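Local coordinates for ATP-dependent DNA helicase (PDB 5V9X), which uses the energy of ATP hydrolysis to track 3' to 5' along single-stranded DNA and unwind RNA:DNA hybrids, at residues 475-479 and 530-534; 464-469 and 503-507; 432-437 and 865-869; 262-267 and 664-668; 66-71 and 227-232. One frame throughout, in Å; residues are numbered along the deposited sequence.

Contact 1 (475-479 and 530-534); sequences EPVDA and GTLTA
V477 and L532 stand side by side and point the same way, meeting where V477 CG1 lies 3.9 Å from L532 CD1. V477 holds this CG1 branch between its own backbone N and carbonyl carbon (chi1 79°), which sets the methyl beside the L532 side chain, alongside both CB and CD1. The backbones of the pair exchange two hydrogen bonds, V477 N to L532 O at 3.2 Å and L532 N to V477 O at 3.1 Å. The next pair, D478 with T531, is non-hydrogen-bonded and sends its side chains to the other face. Strand 531-534 also pairs with strand 523-526, T533 bonding V524 through the backbone, and so is the central member of a three-stranded antiparallel sheet, a small sheet in keeping with the winged-helix domain of large helicase-related proteins. L532 also packs on L523 and Y525 of that third strand. Just before strand 477-478, P476 CB rests against two threonine methyls, T533 CG2 at 3.7 Å and T531 CG2 at 3.8 Å. D478 is the N-cap residue of helix 479-488, and the first residue of that helix reaches back to the strand: A479 N donates to G530 O over 2.7 Å in a nearly straight bond. G530 has a positive phi of 81° and forms, with T531, a G1 beta bulge facing D526.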
# COMPACT_ATOMS: atom_id res chain seq x y z
N GLU A 475 -12.26 -25.41 -17.28
CA GLU A 475 -13.48 -25.68 -18.03
C GLU A 475 -13.60 -24.71 -19.20
O GLU A 475 -12.86 -23.71 -19.25
CB GLU A 475 -14.71 -25.56 -17.12
CG GLU A 475 -14.59 -26.29 -15.79
CD GLU A 475 -15.93 -26.69 -15.22
OE1 GLU A 475 -16.86 -25.85 -15.23
OE2 GLU A 475 -16.05 -27.85 -14.77
N PRO A 476 -14.48 -24.96 -20.17
CA PRO A 476 -14.76 -23.94 -21.19
C PRO A 476 -15.80 -22.96 -20.67
O PRO A 476 -16.82 -23.35 -20.10
CB PRO A 476 -15.31 -24.76 -22.36
CG PRO A 476 -15.95 -25.93 -21.71
CD PRO A 476 -15.13 -26.25 -20.48
N VAL A 477 -15.53 -21.67 -20.86
CA VAL A 477 -16.37 -20.62 -20.29
C VAL A 477 -17.09 -19.89 -21.42
O VAL A 477 -16.58 -19.76 -22.54
CB VAL A 477 -15.54 -19.64 -19.43
CG1 VAL A 477 -14.78 -18.64 -20.29
CG2 VAL A 477 -16.44 -18.92 -18.42
N ASP A 478 -18.30 -19.44 -21.11
CA ASP A 478 -19.08 -18.63 -22.05
C ASP A 478 -18.58 -17.20 -22.00
O ASP A 478 -18.53 -16.58 -20.93
CB ASP A 478 -20.57 -18.70 -21.69
CG ASP A 478 -21.46 -18.06 -22.74
OD1 ASP A 478 -20.98 -17.82 -23.86
OD2 ASP A 478 -22.64 -17.78 -22.43
N ALA A 479 -18.19 -16.67 -23.16
CA ALA A 479 -17.66 -15.30 -23.22
C ALA A 479 -18.68 -14.29 -22.70
O ALA A 479 -18.30 -13.30 -22.06
CB ALA A 479 -17.24 -14.96 -24.64
N GLY A 530 -18.86 -18.54 -29.01
CA GLY A 530 -18.63 -17.68 -27.87
C GLY A 530 -17.92 -18.37 -26.73
O GLY A 530 -18.10 -17.99 -25.57
N THR A 531 -17.10 -19.37 -27.02
CA THR A 531 -16.48 -20.23 -26.02
C THR A 531 -14.97 -20.01 -26.00
O THR A 531 -14.33 -19.93 -27.05
CB THR A 531 -16.80 -21.70 -26.29
OG1 THR A 531 -18.19 -21.95 -26.06
CG2 THR A 531 -15.97 -22.62 -25.40
N LEU A 532 -14.42 -19.93 -24.79
CA LEU A 532 -12.98 -19.88 -24.57
C LEU A 532 -12.52 -21.18 -23.94
O LEU A 532 -13.07 -21.60 -22.91
CB LEU A 532 -12.60 -18.70 -23.68
CG LEU A 532 -12.80 -17.29 -24.23
CD1 LEU A 532 -13.42 -16.40 -23.17
CD2 LEU A 532 -11.48 -16.71 -24.70
N THR A 533 -11.53 -21.82 -24.54
CA THR A 533 -10.91 -23.01 -23.98
C THR A 533 -9.43 -22.75 -23.75
O THR A 533 -8.82 -21.87 -24.37
CB THR A 533 -11.09 -24.23 -24.89
OG1 THR A 533 -10.72 -23.90 -26.23
CG2 THR A 533 -12.53 -24.71 -24.85
N ALA A 534 -8.85 -23.52 -22.84
CA ALA A 534 -7.46 -23.34 -22.45
C ALA A 534 -6.53 -24.16 -23.34
O ALA A 534 -6.88 -25.27 -23.76
CB ALA A 534 -7.26 -23.74 -20.99

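Contact 2 (464-469 and 503-507)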
# COMPACT_ATOMS: atom_id res chain seq x y z
N LEU A 464 -7.81 -8.42 -15.85
CA LEU A 464 -8.84 -9.19 -16.54
C LEU A 464 -8.24 -10.35 -17.32
O LEU A 464 -8.72 -11.49 -17.23
CB LEU A 464 -9.64 -8.27 -17.47
CG LEU A 464 -10.58 -8.94 -18.48
CD1 LEU A 464 -11.72 -9.65 -17.77
CD2 LEU A 464 -11.11 -7.93 -19.48
N ALA A 465 -7.18 -10.08 -18.09
CA ALA A 465 -6.56 -11.12 -18.90
C ALA A 465 -6.08 -12.28 -18.05
O ALA A 465 -6.23 -13.45 -18.44
CB ALA A 465 -5.41 -10.53 -19.71
N GLN A 466 -5.51 -11.99 -16.88
CA GLN A 466 -5.03 -13.06 -16.01
C GLN A 466 -6.18 -13.93 -15.52
O GLN A 466 -6.12 -15.17 -15.60
CB GLN A 466 -4.27 -12.47 -14.82
CG GLN A 466 -3.77 -13.51 -13.83
CD GLN A 466 -2.97 -12.91 -12.69
OE1 GLN A 466 -3.14 -13.28 -11.53
NE2 GLN A 466 -2.09 -11.97 -13.02
N HIS A 467 -7.26 -13.31 -15.02
CA HIS A 467 -8.42 -14.08 -14.59
C HIS A 467 -9.03 -14.84 -15.76
O HIS A 467 -9.52 -15.96 -15.59
CB HIS A 467 -9.46 -13.16 -13.96
CG HIS A 467 -9.25 -12.91 -12.50
ND1 HIS A 467 -9.91 -13.61 -11.52
CD2 HIS A 467 -8.44 -12.04 -11.85
CE1 HIS A 467 -9.53 -13.19 -10.33
NE2 HIS A 467 -8.63 -12.24 -10.50
N THR A 468 -8.99 -14.26 -16.96
CA THR A 468 -9.58 -14.91 -18.12
C THR A 468 -8.89 -16.23 -18.43
O THR A 468 -9.54 -17.22 -18.80
CB THR A 468 -9.53 -13.98 -19.34
OG1 THR A 468 -10.23 -12.77 -19.04
CG2 THR A 468 -10.17 -14.65 -20.54
N VAL A 469 -7.56 -16.28 -18.27
CA VAL A 469 -6.86 -17.55 -18.41
C VAL A 469 -7.25 -18.49 -17.28
O VAL A 469 -7.40 -19.70 -17.49
CB VAL A 469 -5.33 -17.32 -18.45
CG1 VAL A 469 -4.59 -18.65 -18.55
CG2 VAL A 469 -4.96 -16.41 -19.62
N THR A 503 -9.24 -7.82 -25.35
CA THR A 503 -8.39 -8.60 -24.46
C THR A 503 -8.44 -10.09 -24.82
O THR A 503 -7.40 -10.76 -24.81
CB THR A 503 -8.81 -8.39 -23.01
OG1 THR A 503 -8.60 -7.02 -22.65
CG2 THR A 503 -8.00 -9.28 -22.08
N LEU A 504 -9.63 -10.61 -25.15
CA LEU A 504 -9.74 -12.01 -25.51
C LEU A 504 -8.99 -12.31 -26.81
O LEU A 504 -8.41 -13.39 -26.96
CB LEU A 504 -11.21 -12.41 -25.65
CG LEU A 504 -12.14 -12.18 -24.46
CD1 LEU A 504 -13.47 -12.89 -24.69
CD2 LEU A 504 -11.50 -12.65 -23.16
N ASP A 505 -9.00 -11.36 -27.75
CA ASP A 505 -8.26 -11.54 -28.99
C ASP A 505 -6.77 -11.72 -28.72
O ASP A 505 -6.13 -12.63 -29.26
CB ASP A 505 -8.48 -10.35 -29.92
CG ASP A 505 -9.93 -10.16 -30.28
OD1 ASP A 505 -10.69 -11.14 -30.21
OD2 ASP A 505 -10.31 -9.02 -30.64
N LEU A 506 -6.21 -10.85 -27.88
CA LEU A 506 -4.79 -10.93 -27.56
C LEU A 506 -4.45 -12.26 -26.90
O LEU A 506 -3.43 -12.88 -27.22
CB LEU A 506 -4.40 -9.76 -26.67
CG LEU A 506 -2.93 -9.60 -26.29
CD1 LEU A 506 -2.04 -9.80 -27.50
CD2 LEU A 506 -2.73 -8.22 -25.69
N LEU A 507 -5.30 -12.72 -25.98
CA LEU A 507 -5.09 -14.01 -25.34
C LEU A 507 -5.27 -15.18 -26.30
O LEU A 507 -4.78 -16.28 -26.02
CB LEU A 507 -6.04 -14.17 -24.15
CG LEU A 507 -5.78 -13.30 -22.93
CD1 LEU A 507 -6.90 -13.45 -21.91
CD2 LEU A 507 -4.44 -13.66 -22.31
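L507 lays its branched end over A465, T468 and V469, one turn of the facing helix. The two helices, 461-471 and 497-508, belong to the winged-helix domain of the large helicase-related family, and the segments compared here pass at 10.2 Å between axes with a signed crossing angle of -59°. L507 CD1 sits 3.7 Å from T468 CB and 3.9 Å from A465 CB, while its other branch, CD2, reaches V469 CG2 at 3.9 Å. The first torsion of L507 (chi1 -70°) sets CG beside the backbone N and aims the fork at the other helix, where the two methyls meet different neighbours. One turn earlier, T503 presents its methyl rather than its hydroxyl to the small alanine, with T503 CG2 3.7 Å from A465 CB; its OG1 is bonded back to A499 O in its own helix. T468 likewise offers CG2, which meets L504 CD2 at 3.6 Å, the two side chains lying nearly perpendicular. The interface between the segments is buried and mostly apolar. Strand 523-526 covers it further, since L523 touches both T468 and L507, and Y525 touches L504. The polar end of T468 is gripped twice: W482 NE1 is hydrogen-bonded to OG1, and T468 OG1 itself donates to L464 O over 2.7 Å, arriving from above the carbonyl plane on an oxygen that also accepts T468 N.

Contact 3 (432-437 and 865-869); sequences HRTDLI and PFAAS. With nucleotides of chain B.
Part of the path of the single-stranded DNA runs past this contact, where T434 and S869 tie the start of helix 433-448 to the short helix 865-870 near the C-terminus. T434 OG1 and S869 OG share a hydrogen bond of 2.9 Å whose donor may be either hydroxyl. S869 carries OG anti to its backbone N (chi1 -177°), which extends the hydroxyl toward the threonine; T434 CG2 lies against the same group, 3.5 Å from S869 CB. The base of DC3 of chain B is spread over one face of the H432 imidazole, with N3 of DC3 over the centre and 3.3 Å above the plane of the H432 ring. The opposite face is covered by D435 CB, so the ring is held between protein and nucleotide. S869 OG also comes near this base, 3.6 Å from N4 of DC3 of chain B. One nucleotide away, the adenine of DA2 of chain B passes close to A868, its N1 lying 3.4 Å from A868 O, a proximity of two acceptors and not a bond. The two protein segments thus border consecutive nucleotides. Away from the DNA, I437 and F866 cross at about a right angle, with I437 CD1 4.2 Å from F866 CZ. R433, bent at chi2 and chi3, passes its NH2 by the P865 ring and forms a salt bridge with E671. The short helical segments run at 103° to each other. Helix 661-676 touches both, meeting R433 and I437 through L668 and P865 through Q672, while strand 697-702 lies against F866 and A867 and strand 256-262 against L436.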
# COMPACT_ATOMS: atom_id res chain seq x y z
N HIS A 432 16.09 12.60 8.69
CA HIS A 432 16.86 13.77 8.30
C HIS A 432 15.96 15.00 8.41
O HIS A 432 14.82 14.92 8.88
CB HIS A 432 17.44 13.60 6.90
CG HIS A 432 16.42 13.25 5.86
ND1 HIS A 432 15.93 11.97 5.69
CD2 HIS A 432 15.79 14.01 4.93
CE1 HIS A 432 15.05 11.96 4.71
NE2 HIS A 432 14.95 13.18 4.23
N ARG A 433 16.48 16.15 7.97
CA ARG A 433 15.83 17.43 8.22
C ARG A 433 14.44 17.49 7.59
O ARG A 433 13.45 17.72 8.28
CB ARG A 433 16.72 18.57 7.72
CG ARG A 433 18.04 18.69 8.48
CD ARG A 433 18.18 20.05 9.13
NE ARG A 433 18.92 20.99 8.30
CZ ARG A 433 19.06 22.29 8.57
NH1 ARG A 433 18.49 22.80 9.66
NH2 ARG A 433 19.75 23.07 7.76
N THR A 434 14.36 17.31 6.27
CA THR A 434 13.05 17.40 5.62
C THR A 434 12.13 16.25 5.99
O THR A 434 10.91 16.36 5.81
CB THR A 434 13.20 17.46 4.10
OG1 THR A 434 13.80 16.25 3.62
CG2 THR A 434 14.04 18.66 3.69
N ASP A 435 12.67 15.14 6.49
CA ASP A 435 11.81 14.08 7.00
C ASP A 435 11.09 14.51 8.26
O ASP A 435 9.99 14.03 8.54
CB ASP A 435 12.63 12.81 7.25
CG ASP A 435 11.76 11.61 7.58
OD1 ASP A 435 10.55 11.64 7.25
OD2 ASP A 435 12.28 10.64 8.16
N LEU A 436 11.70 15.42 9.04
CA LEU A 436 11.05 15.93 10.24
C LEU A 436 9.73 16.62 9.90
O LEU A 436 8.74 16.46 10.61
CB LEU A 436 11.99 16.89 10.97
CG LEU A 436 11.44 17.72 12.13
CD1 LEU A 436 10.95 16.82 13.24
CD2 LEU A 436 12.51 18.67 12.65
N ILE A 437 9.71 17.39 8.81
CA ILE A 437 8.45 17.98 8.34
C ILE A 437 7.48 16.88 7.92
O ILE A 437 6.27 16.98 8.17
CB ILE A 437 8.73 18.96 7.19
CG1 ILE A 437 9.59 20.12 7.68
CG2 ILE A 437 7.42 19.47 6.60
CD1 ILE A 437 10.16 20.96 6.56
N PRO A 865 18.89 24.66 2.24
CA PRO A 865 18.59 23.37 2.90
C PRO A 865 17.63 22.49 2.11
O PRO A 865 17.86 21.27 2.02
CB PRO A 865 17.99 23.81 4.24
CG PRO A 865 18.62 25.11 4.52
CD PRO A 865 18.79 25.79 3.18
N PHE A 866 16.58 23.07 1.53
CA PHE A 866 15.64 22.27 0.75
C PHE A 866 16.29 21.74 -0.52
O PHE A 866 16.07 20.59 -0.91
CB PHE A 866 14.39 23.09 0.41
CG PHE A 866 13.43 23.25 1.56
CD1 PHE A 866 13.82 22.98 2.86
CD2 PHE A 866 12.13 23.66 1.33
CE1 PHE A 866 12.94 23.13 3.91
CE2 PHE A 866 11.24 23.82 2.38
CZ PHE A 866 11.65 23.55 3.67
N ALA A 867 17.08 22.58 -1.19
CA ALA A 867 17.79 22.13 -2.38
C ALA A 867 18.81 21.06 -2.04
O ALA A 867 18.97 20.09 -2.78
CB ALA A 867 18.47 23.32 -3.07
N ALA A 868 19.51 21.23 -0.91
CA ALA A 868 20.47 20.22 -0.47
C ALA A 868 19.80 18.88 -0.24
O ALA A 868 20.36 17.83 -0.56
CB ALA A 868 21.18 20.69 0.80
N SER A 869 18.58 18.89 0.31
CA SER A 869 17.87 17.64 0.57
C SER A 869 17.51 16.93 -0.73
O SER A 869 17.64 15.71 -0.83
CB SER A 869 16.61 17.93 1.39
OG SER A 869 15.93 16.73 1.73
P DC B 3 22.91 9.91 7.81
OP1 DC B 3 22.62 9.93 9.26
OP2 DC B 3 23.93 8.98 7.27
O5' DC B 3 21.52 9.65 7.04
C5' DC B 3 20.61 8.69 7.56
C4' DC B 3 19.56 8.29 6.52
O4' DC B 3 18.86 9.47 6.05
C3' DC B 3 20.10 7.57 5.28
O3' DC B 3 19.23 6.50 4.93
C2' DC B 3 20.06 8.67 4.22
C1' DC B 3 18.82 9.45 4.64
N1 DC B 3 18.79 10.85 4.14
C2 DC B 3 17.92 11.21 3.10
O2 DC B 3 17.20 10.34 2.60
N3 DC B 3 17.91 12.49 2.67
C4 DC B 3 18.71 13.40 3.24
N4 DC B 3 18.66 14.65 2.78
C5 DC B 3 19.60 13.05 4.30
C6 DC B 3 19.61 11.79 4.72
P DA B 2 28.90 14.26 7.68
OP1 DA B 2 28.95 14.43 9.15
OP2 DA B 2 29.70 13.20 7.04
O5' DA B 2 27.37 14.08 7.23
C5' DA B 2 26.81 12.77 7.12
C4' DA B 2 25.30 12.82 7.26
O4' DA B 2 24.78 13.98 6.56
C3' DA B 2 24.55 11.62 6.67
O3' DA B 2 23.34 11.40 7.38
C2' DA B 2 24.27 12.10 5.25
C1' DA B 2 23.92 13.56 5.53
N9 DA B 2 24.11 14.43 4.37
C8 DA B 2 25.24 14.55 3.61
N7 DA B 2 25.13 15.41 2.63
C5 DA B 2 23.83 15.90 2.77
C6 DA B 2 23.10 16.85 2.03
N6 DA B 2 23.58 17.50 0.97
N1 DA B 2 21.83 17.10 2.43
C2 DA B 2 21.34 16.44 3.49
N3 DA B 2 21.94 15.53 4.25
C4 DA B 2 23.20 15.30 3.83

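Contact 4 (262-267 and 664-668)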
# COMPACT_ATOMS: atom_id res chain seq x y z
N VAL A 262 13.52 13.85 18.09
CA VAL A 262 14.78 14.05 17.38
C VAL A 262 15.90 14.05 18.41
O VAL A 262 16.03 15.00 19.19
CB VAL A 262 14.76 15.36 16.57
CG1 VAL A 262 16.15 15.68 16.05
CG2 VAL A 262 13.77 15.25 15.42
N PRO A 263 16.75 13.02 18.44
CA PRO A 263 17.72 12.89 19.54
C PRO A 263 18.88 13.87 19.47
O PRO A 263 19.55 14.07 20.49
CB PRO A 263 18.22 11.44 19.41
CG PRO A 263 17.22 10.76 18.51
CD PRO A 263 16.72 11.82 17.59
N VAL A 264 19.15 14.49 18.32
CA VAL A 264 20.33 15.34 18.17
C VAL A 264 19.93 16.81 18.21
O VAL A 264 18.80 17.15 17.81
CB VAL A 264 21.09 15.00 16.88
CG1 VAL A 264 21.57 13.56 16.91
CG2 VAL A 264 20.21 15.24 15.67
N PRO A 265 20.80 17.71 18.68
CA PRO A 265 20.43 19.13 18.76
C PRO A 265 20.45 19.84 17.42
O PRO A 265 19.74 20.83 17.23
CB PRO A 265 21.49 19.71 19.71
CG PRO A 265 22.68 18.82 19.52
CD PRO A 265 22.12 17.44 19.28
N ASP A 266 21.26 19.35 16.49
CA ASP A 266 21.39 19.98 15.17
C ASP A 266 21.62 18.88 14.15
O ASP A 266 22.71 18.30 14.10
CB ASP A 266 22.52 21.00 15.16
CG ASP A 266 22.57 21.82 13.88
OD1 ASP A 266 21.76 21.56 12.96
OD2 ASP A 266 23.41 22.74 13.80
N MET A 267 20.60 18.59 13.34
CA MET A 267 20.74 17.57 12.31
C MET A 267 21.62 18.04 11.15
O MET A 267 22.09 17.20 10.38
CB MET A 267 19.36 17.16 11.79
CG MET A 267 18.50 16.47 12.84
SD MET A 267 16.91 15.89 12.22
CE MET A 267 16.01 17.42 12.10
N ASN A 664 15.20 21.94 15.79
CA ASN A 664 15.66 21.61 14.45
C ASN A 664 14.66 22.04 13.38
O ASN A 664 15.07 22.42 12.27
CB ASN A 664 15.92 20.11 14.34
CG ASN A 664 17.20 19.70 15.03
OD1 ASN A 664 18.28 19.75 14.44
ND2 ASN A 664 17.09 19.30 16.29
N LEU A 665 13.36 21.98 13.66
CA LEU A 665 12.38 22.47 12.71
C LEU A 665 12.49 23.98 12.54
O LEU A 665 12.49 24.49 11.41
CB LEU A 665 10.97 22.09 13.15
CG LEU A 665 9.85 22.69 12.29
CD1 LEU A 665 9.95 22.19 10.86
CD2 LEU A 665 8.49 22.38 12.89
N HIS A 666 12.59 24.71 13.65
CA HIS A 666 12.74 26.15 13.59
C HIS A 666 14.00 26.54 12.83
O HIS A 666 13.97 27.40 11.95
CB HIS A 666 12.76 26.74 15.00
CG HIS A 666 12.68 28.23 15.04
ND1 HIS A 666 13.73 29.04 14.67
CD2 HIS A 666 11.68 29.06 15.41
CE1 HIS A 666 13.37 30.31 14.80
NE2 HIS A 666 12.13 30.35 15.25
N GLN A 667 15.12 25.90 13.16
CA GLN A 667 16.37 26.20 12.48
C GLN A 667 16.29 25.87 11.00
O GLN A 667 16.79 26.62 10.15
CB GLN A 667 17.52 25.44 13.13
CG GLN A 667 18.88 25.82 12.59
CD GLN A 667 19.89 24.70 12.72
OE1 GLN A 667 19.59 23.63 13.24
NE2 GLN A 667 21.11 24.95 12.25
N LEU A 668 15.65 24.75 10.66
CA LEU A 668 15.52 24.35 9.26
C LEU A 668 14.76 25.41 8.47
O LEU A 668 15.21 25.83 7.39
CB LEU A 668 14.80 23.01 9.17
CG LEU A 668 14.39 22.53 7.77
CD1 LEU A 668 15.61 22.29 6.90
CD2 LEU A 668 13.55 21.28 7.87
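N664 points its amide into the loop 262-267 and holds it by both ends. The loop follows strand 256-262 of the second RecA-like sheet, and helix 661-676 follows edge strand 657-659 of the same sheet, so this contact pins together the exits of two adjacent parallel strands. N664 OD1 accepts M267 N over 2.8 Å, and N664 ND2 donates to V264 O at 3.1 Å; in each bond the donor is tilted some 20° from the acceptor's carbonyl plane. ND2 is also hydrogen-bonded to Y660 O, so three hydrogen bonds, two at ND2 and one at OD1, fix the rotation of the amide. With CG anti to the carbonyl carbon (chi1 -75°), N664 sends this amide toward the loop backbone. V262 CG1 comes 3.7 Å from N664 ND2. One turn on, the extended Q667 lies across D266, carboxylate and amide planes 67° apart; D266 OD1 and Q667 OE1 are 3.0 Å apart but, both being acceptors, are not hydrogen-bonded, and D266 OD1 instead accepts A268 N in its own loop. M267, which also touches L436 of helix 433-448, folds at its third torsion and brings its terminal methyl against the asparagine, M267 CE lying 3.5 Å from N664 CB.

Contact 5 (66-71 and 227-232). With ANP (phosphoaminophosphonic acid-adenylate ester), chain C.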
# COMPACT_ATOMS: atom_id res chain seq x y z
N LEU A 66 -20.22 -2.71 5.41
CA LEU A 66 -18.89 -2.16 5.59
C LEU A 66 -18.82 -1.50 6.96
O LEU A 66 -19.57 -0.55 7.23
CB LEU A 66 -18.55 -1.15 4.49
CG LEU A 66 -17.26 -0.35 4.68
CD1 LEU A 66 -16.03 -1.24 4.54
CD2 LEU A 66 -17.19 0.83 3.72
N VAL A 67 -17.93 -1.99 7.81
CA VAL A 67 -17.79 -1.50 9.17
C VAL A 67 -16.59 -0.55 9.22
O VAL A 67 -15.47 -0.94 8.88
CB VAL A 67 -17.62 -2.65 10.17
CG1 VAL A 67 -17.62 -2.13 11.60
CG2 VAL A 67 -18.73 -3.68 9.98
N ILE A 68 -16.84 0.69 9.63
CA ILE A 68 -15.81 1.72 9.69
C ILE A 68 -15.74 2.17 11.14
O ILE A 68 -16.62 2.90 11.62
CB ILE A 68 -16.13 2.90 8.76
CG1 ILE A 68 -16.36 2.40 7.33
CG2 ILE A 68 -15.00 3.92 8.79
CD1 ILE A 68 -16.90 3.46 6.40
N ALA A 69 -14.69 1.75 11.84
CA ALA A 69 -14.52 2.06 13.25
C ALA A 69 -13.04 1.98 13.58
O ALA A 69 -12.29 1.28 12.90
CB ALA A 69 -15.33 1.09 14.13
N PRO A 70 -12.59 2.69 14.63
CA PRO A 70 -11.16 2.69 14.97
C PRO A 70 -10.61 1.33 15.35
O PRO A 70 -11.34 0.33 15.38
CB PRO A 70 -11.08 3.67 16.15
CG PRO A 70 -12.47 3.75 16.69
CD PRO A 70 -13.36 3.59 15.51
N THR A 71 -9.31 1.27 15.67
CA THR A 71 -8.64 -0.01 15.86
C THR A 71 -9.10 -0.72 17.13
O THR A 71 -9.05 -1.95 17.20
CB THR A 71 -7.12 0.18 15.87
OG1 THR A 71 -6.78 1.25 16.76
CG2 THR A 71 -6.62 0.51 14.47
N ALA A 227 -10.41 0.68 9.72
CA ALA A 227 -10.41 1.89 10.52
C ALA A 227 -10.13 3.14 9.70
O ALA A 227 -10.26 4.25 10.22
CB ALA A 227 -9.37 1.78 11.64
N THR A 228 -9.75 2.98 8.43
CA THR A 228 -9.30 4.09 7.58
C THR A 228 -10.02 3.98 6.23
O THR A 228 -9.47 3.43 5.27
CB THR A 228 -7.78 4.07 7.42
OG1 THR A 228 -7.37 2.77 6.99
CG2 THR A 228 -7.11 4.38 8.75
N VAL A 229 -11.24 4.51 6.16
CA VAL A 229 -12.07 4.43 4.97
C VAL A 229 -12.39 5.84 4.51
O VAL A 229 -13.01 6.61 5.25
CB VAL A 229 -13.37 3.64 5.23
CG1 VAL A 229 -14.21 3.59 3.97
CG2 VAL A 229 -13.05 2.24 5.71
N ARG A 230 -11.99 6.17 3.29
CA ARG A 230 -12.33 7.44 2.66
C ARG A 230 -12.13 7.35 1.15
O ARG A 230 -11.01 7.09 0.69
CB ARG A 230 -11.49 8.57 3.25
CG ARG A 230 -11.52 9.84 2.42
CD ARG A 230 -10.88 11.00 3.17
NE ARG A 230 -10.56 12.11 2.27
CZ ARG A 230 -10.29 13.34 2.67
NH1 ARG A 230 -10.32 13.64 3.97
NH2 ARG A 230 -10.00 14.28 1.79
N PRO A 231 -13.19 7.54 0.35
CA PRO A 231 -14.56 7.81 0.81
C PRO A 231 -15.31 6.53 1.16
O PRO A 231 -15.05 5.49 0.56
CB PRO A 231 -15.20 8.51 -0.40
CG PRO A 231 -14.17 8.45 -1.53
CD PRO A 231 -13.12 7.47 -1.11
N PRO A 232 -16.23 6.61 2.13
CA PRO A 232 -17.02 5.42 2.48
C PRO A 232 -17.79 4.83 1.31
O PRO A 232 -17.82 3.61 1.14
CB PRO A 232 -17.95 5.93 3.58
CG PRO A 232 -17.23 7.09 4.18
CD PRO A 232 -16.50 7.74 3.03
PG ANP C . -8.12 -3.33 14.01
O1G ANP C . -6.70 -2.92 14.22
O2G ANP C . -8.18 -4.58 13.04
O3G ANP C . -8.94 -2.14 13.39
PB ANP C . -10.34 -4.29 15.35
O1B ANP C . -10.43 -5.42 14.28
O2B ANP C . -11.23 -3.16 14.96
N3B ANP C . -8.77 -3.76 15.51
PA ANP C . -10.35 -6.29 17.19
O1A ANP C . -8.96 -6.63 16.79
O2A ANP C . -11.40 -7.25 16.62
O3A ANP C . -10.81 -4.85 16.72
O5' ANP C . -10.46 -6.23 18.76
C5' ANP C . -9.61 -5.43 19.66
C4' ANP C . -9.43 -6.17 20.96
O4' ANP C . -10.59 -6.00 21.81
C3' ANP C . -9.30 -7.68 20.78
O3' ANP C . -8.57 -8.22 21.87
C2' ANP C . -10.75 -8.15 20.85
O2' ANP C . -10.90 -9.57 20.94
C1' ANP C . -11.26 -7.24 21.98
N9 ANP C . -12.71 -6.96 21.97
C8 ANP C . -13.63 -7.23 20.99
N7 ANP C . -14.84 -6.84 21.28
C5 ANP C . -14.72 -6.29 22.55
C6 ANP C . -15.65 -5.69 23.42
N6 ANP C . -16.95 -5.55 23.13
N1 ANP C . -15.20 -5.24 24.61
C2 ANP C . -13.90 -5.37 24.90
N3 ANP C . -12.93 -5.92 24.16
C4 ANP C . -13.41 -6.36 22.99
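A69 and A227 bring two helicase motifs together, backbone against backbone, without a conventional hydrogen bond between them: A227 CA simply lies close to A69 O. The motifs are signatures of superfamily 2 helicases. A69 opens what fits the P-loop (Walker A) after strand 64-68, a reading supported by K75 and T76, which both bond the nucleotide analogue; A227 is the middle residue of the Ser-Ala-Thr motif that begins at the end of the neighbouring parallel strand 221-226. A69 O is at the same time hydrogen-bonded to K75 NZ, so the carbonyl faces both motifs. A227 CB packs on the loop too, 3.9 Å from P70 CA. Farther from the nucleotide the contact becomes apolar. I68 lies athwart V229, and I68 CD1 reaches V229 CG1 at 3.6 Å and P232 CB at 3.9 Å. With CG1 anti to its carbonyl carbon (chi1 -54°), I68 sends its longer branch out over the loop. L66 runs past V229 in the opposite direction, bringing L66 CD2 to 4.1 Å from V229 CG1. P231, preceded by a cis peptide bond, is the N-cap of helix 232-240. T228 and R230 point the other way, T228 OG1 bonding Q411 and R230 forming a salt bridge with E628. At the nucleotide end, T71 places its methyl beside the gamma phosphate, T71 CG2 lying 3.4 Å from O1G of the analogue.

Overall arrangement
The contacts fall into two clusters and one isolated site. Contacts 1 and 2, whose centres are 11 Å apart, share a core in the winged-helix region, where L532 CD1 lies 3.8 Å from L504 CD1. Contacts 3 and 4, also 11 Å apart between centres, join across helices 433-448 and 661-676: L436 CD2 is 3.8 Å from M267 CE, and I437 CD1 is 3.6 Å from L668 CD2. Contact 3 touches the DNA, and contact 4 comes within about 6 Å of it (nearest atoms). Contact 5 lines the ATP site; its nearest atoms are about 17 Å from those of contact 3, 20 Å from those of contact 2 and 14 Å from the DNA.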